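Local coordinates for protein xylulose kinase (Escherichia coli, PDB 2ITM) that phosphorylates D-xylulose to D-xylulose 5-phosphate at the expense of ATP, as a homodimeric sugar kinase of the FGGY family, at residues W184-L189 against L194-M199. Residues are numbered along the deposited sequence; the frame is centred on the assembly and turned at random.
Sequences WSDVML and LSRDQM. With SO4 (sulfate ion), chain D.
L194 N donates to L189 O at 2.9 Å, a backbone bond that closes the chain on itself just past the short helix 186-190. At the outer side R196 lies across D186: its NH1 makes a salt bridge to OD1 of D186 whose hydrogen bond is weak at 3.4 Å though nearly straight (170°), meeting it in the guanidinium plane, with the carboxylate turned almost perpendicular. A water donates to the same OD1 and accepts a weak hydrogen bond from R196 N. The bend at chi3 (62°) brings the guanidinium to the edge of the W184 indole, NH2 near the ring plane; W184 CB sits against one guanidinium face. Along the guanidinium's NE/NH2 edge, both nitrogens donate to O2 of a sulfate, probably from the crystallisation liquor, and NH2 also forms a salt bridge with D183.

Inside, M199 covers one face of the indole. CB makes a CH-pi contact and SD a Met-aromatic one, each 3.8 Å from the centroid of the six-membered ring, while L189 CD2 packs against that sulfur at 3.7 Å. W176 also touches L194 and M199. This local packing in the N-terminal domain, with W184's side chain about 11 Å from that of substrate-binding H78, folds helix 186-190, N-capped by S185 and flanked by helix 115-119, against the loop leading into strand 201-203.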
ATOM      1  N   TRP A 184      36.576 -11.250  29.675  1.00 30.45           N
ATOM      2  CA  TRP A 184      36.672  -9.907  29.142  1.00 30.09           C
ATOM      3  C   TRP A 184      37.818  -9.768  28.140  1.00 33.21           C
ATOM      4  O   TRP A 184      38.806 -10.480  28.220  1.00 35.57           O
ATOM      5  CB  TRP A 184      36.799  -8.865  30.257  1.00 33.72           C
ATOM      6  CG  TRP A 184      35.725  -8.888  31.331  1.00 20.64           C
ATOM      7  CD1 TRP A 184      35.891  -9.238  32.621  1.00 21.04           C
ATOM      8  CD2 TRP A 184      34.350  -8.507  31.202  1.00 30.05           C
ATOM      9  NE1 TRP A 184      34.714  -9.124  33.310  1.00 29.67           N
ATOM     10  CE2 TRP A 184      33.749  -8.674  32.459  1.00 29.42           C
ATOM     11  CE3 TRP A 184      33.565  -8.039  30.150  1.00 32.38           C
ATOM     12  CZ2 TRP A 184      32.416  -8.402  32.686  1.00 30.19           C
ATOM     13  CZ3 TRP A 184      32.242  -7.770  30.386  1.00 28.18           C
ATOM     14  CH2 TRP A 184      31.680  -7.950  31.637  1.00 35.91           C
ATOM     15  N   SER A 185      37.645  -8.853  27.194  1.00 34.94           N
ATOM     16  CA  SER A 185      38.649  -8.532  26.194  1.00 33.83           C
ATOM     17  C   SER A 185      39.321  -7.202  26.476  1.00 30.17           C
ATOM     18  O   SER A 185      38.709  -6.151  26.350  1.00 37.07           O
ATOM     19  CB  SER A 185      38.023  -8.494  24.807  1.00 43.13           C
ATOM     20  OG  SER A 185      38.806  -7.748  23.895  1.00 37.45           O
ATOM     21  N   ASP A 186      40.590  -7.263  26.848  1.00 32.10           N
ATOM     22  CA  ASP A 186      41.341  -6.080  27.216  1.00 43.85           C
ATOM     23  C   ASP A 186      41.341  -5.076  26.073  1.00 30.19           C
ATOM     24  O   ASP A 186      41.236  -3.875  26.284  1.00 39.41           O
ATOM     25  CB  ASP A 186      42.768  -6.459  27.614  1.00 52.00           C
ATOM     26  CG  ASP A 186      42.857  -7.059  29.010  1.00 65.31           C
ATOM     27  OD1 ASP A 186      41.888  -6.958  29.771  1.00 43.38           O
ATOM     28  OD2 ASP A 186      43.868  -7.644  29.429  1.00 52.98           O
ATOM     29  N   VAL A 187      41.436  -5.593  24.862  1.00 40.67           N
ATOM     30  CA  VAL A 187      41.395  -4.786  23.657  1.00 43.35           C
ATOM     31  C   VAL A 187      40.108  -3.979  23.552  1.00 38.26           C
ATOM     32  O   VAL A 187      40.123  -2.802  23.308  1.00 47.76           O
ATOM     33  CB  VAL A 187      41.514  -5.665  22.392  1.00 36.59           C
ATOM     34  CG1 VAL A 187      41.421  -4.846  21.164  1.00 44.00           C
ATOM     35  CG2 VAL A 187      42.813  -6.431  22.437  1.00 53.60           C
ATOM     36  N   MET A 188      38.984  -4.645  23.751  1.00 29.05           N
ATOM     37  CA  MET A 188      37.702  -4.007  23.592  1.00 37.59           C
ATOM     38  C   MET A 188      37.473  -2.948  24.675  1.00 35.34           C
ATOM     39  O   MET A 188      36.882  -1.913  24.416  1.00 32.97           O
ATOM     40  CB  MET A 188      36.587  -5.050  23.561  1.00 39.03           C
ATOM     41  CG  MET A 188      36.537  -5.880  22.290  1.00 44.83           C
ATOM     42  SD  MET A 188      36.469  -4.933  20.769  1.00 32.12           S
ATOM     43  CE  MET A 188      34.926  -4.099  20.997  1.00 23.15           C
ATOM     44  N   LEU A 189      37.979  -3.220  25.893  1.00 30.38           N
ATOM     45  CA  LEU A 189      37.793  -2.344  27.044  1.00 31.86           C
ATOM     46  C   LEU A 189      38.648  -1.121  26.954  1.00 25.64           C
ATOM     47  O   LEU A 189      38.176  -0.017  27.123  1.00 35.76           O
ATOM     48  CB  LEU A 189      38.112  -3.087  28.339  1.00 34.38           C
ATOM     49  CG  LEU A 189      37.098  -4.116  28.845  1.00 40.84           C
ATOM     50  CD1 LEU A 189      37.740  -5.227  29.635  1.00 33.02           C
ATOM     51  CD2 LEU A 189      36.001  -3.454  29.639  1.00 37.99           C
ATOM     52  N   LEU A 194      38.143   1.788  29.344  1.00 32.78           N
ATOM     53  CA  LEU A 194      37.649   1.139  30.527  1.00 33.65           C
ATOM     54  C   LEU A 194      38.651   0.082  30.902  1.00 34.61           C
ATOM     55  O   LEU A 194      39.559  -0.205  30.147  1.00 31.16           O
ATOM     56  CB  LEU A 194      36.284   0.532  30.261  1.00 21.68           C
ATOM     57  CG  LEU A 194      35.205   1.560  29.948  1.00 46.25           C
ATOM     58  CD1 LEU A 194      33.909   0.926  29.528  1.00 26.86           C
ATOM     59  CD2 LEU A 194      34.998   2.497  31.101  1.00 29.80           C
ATOM     60  N   SER A 195      38.488  -0.478  32.085  1.00 31.54           N
ATOM     61  CA  SER A 195      39.296  -1.584  32.495  1.00 40.93           C
ATOM     62  C   SER A 195      38.435  -2.634  33.179  1.00 26.25           C
ATOM     63  O   SER A 195      37.287  -2.390  33.501  1.00 31.40           O
ATOM     64  CB  SER A 195      40.397  -1.139  33.430  1.00 33.32           C
ATOM     65  OG  SER A 195      39.874  -0.791  34.688  1.00 49.42           O
ATOM     66  N   ARG A 196      39.026  -3.801  33.395  1.00 42.33           N
ATOM     67  CA  ARG A 196      38.364  -4.922  34.045  1.00 45.96           C
ATOM     68  C   ARG A 196      37.830  -4.547  35.416  1.00 37.04           C
ATOM     69  O   ARG A 196      36.856  -5.109  35.881  1.00 38.55           O
ATOM     70  CB  ARG A 196      39.332  -6.101  34.160  1.00 44.51           C
ATOM     71  CG  ARG A 196      40.072  -6.418  32.888  1.00 67.51           C
ATOM     72  CD  ARG A 196      41.048  -7.567  32.993  1.00 63.97           C
ATOM     73  NE  ARG A 196      40.381  -8.810  33.334  1.00 64.90           N
ATOM     74  CZ  ARG A 196      40.123  -9.776  32.476  1.00 48.67           C
ATOM     75  NH1 ARG A 196      40.481  -9.663  31.211  1.00 50.96           N
ATOM     76  NH2 ARG A 196      39.512 -10.865  32.886  1.00 73.67           N
ATOM     77  N   ASP A 197      38.488  -3.584  36.046  1.00 39.64           N
ATOM     78  CA  ASP A 197      38.092  -3.076  37.347  1.00 41.19           C
ATOM     79  C   ASP A 197      36.725  -2.414  37.299  1.00 40.66           C
ATOM     80  O   ASP A 197      36.064  -2.273  38.316  1.00 33.49           O
ATOM     81  CB  ASP A 197      39.126  -2.062  37.848  1.00 50.37           C
ATOM     82  CG  ASP A 197      40.552  -2.563  37.715  1.00 79.46           C
ATOM     83  OD1 ASP A 197      41.017  -3.276  38.623  1.00106.52           O
ATOM     84  OD2 ASP A 197      41.283  -2.296  36.745  1.00 77.86           O
ATOM     85  N   GLN A 198      36.314  -2.004  36.110  1.00 28.71           N
ATOM     86  CA  GLN A 198      35.006  -1.399  35.942  1.00 30.76           C
ATOM     87  C   GLN A 198      33.925  -2.388  35.512  1.00 14.60           C
ATOM     88  O   GLN A 198      32.788  -2.012  35.337  1.00 28.94           O
ATOM     89  CB  GLN A 198      35.073  -0.202  34.994  1.00 21.24           C
ATOM     90  CG  GLN A 198      35.645   1.038  35.615  1.00 40.93           C
ATOM     91  CD  GLN A 198      36.360   1.893  34.624  1.00 39.71           C
ATOM     92  OE1 GLN A 198      37.188   1.412  33.870  1.00 36.10           O
ATOM     93  NE2 GLN A 198      36.046   3.167  34.618  1.00 23.36           N
ATOM     94  N   MET A 199      34.301  -3.649  35.361  1.00 28.30           N
ATOM     95  CA  MET A 199      33.363  -4.726  35.069  1.00 24.24           C
ATOM     96  C   MET A 199      33.054  -5.590  36.294  1.00 33.53           C
ATOM     97  O   MET A 199      33.889  -5.743  37.167  1.00 27.08           O
ATOM     98  CB  MET A 199      33.914  -5.633  33.979  1.00 27.89           C
ATOM     99  CG  MET A 199      34.363  -4.945  32.720  1.00 30.23           C
ATOM    100  SD  MET A 199      33.013  -4.430  31.671  1.00 31.65           S
ATOM    101  CE  MET A 199      33.051  -2.699  31.987  1.00 16.23           C
TER
HETATM  102  S   SO4 D4931      39.815 -11.171  36.629  1.00151.70           S
HETATM  103  O1  SO4 D4931      39.336 -12.532  36.825  1.00105.93           O
HETATM  104  O2  SO4 D4931      39.024 -10.513  35.594  1.00 51.84           O
HETATM  105  O3  SO4 D4931      39.699 -10.437  37.881  1.00 62.18           O
HETATM  106  O4  SO4 D4931      41.216 -11.231  36.224  1.00114.34           O
HETATM  107  O   HOH W   1      41.711  -4.255  31.324  1.00 47.69           O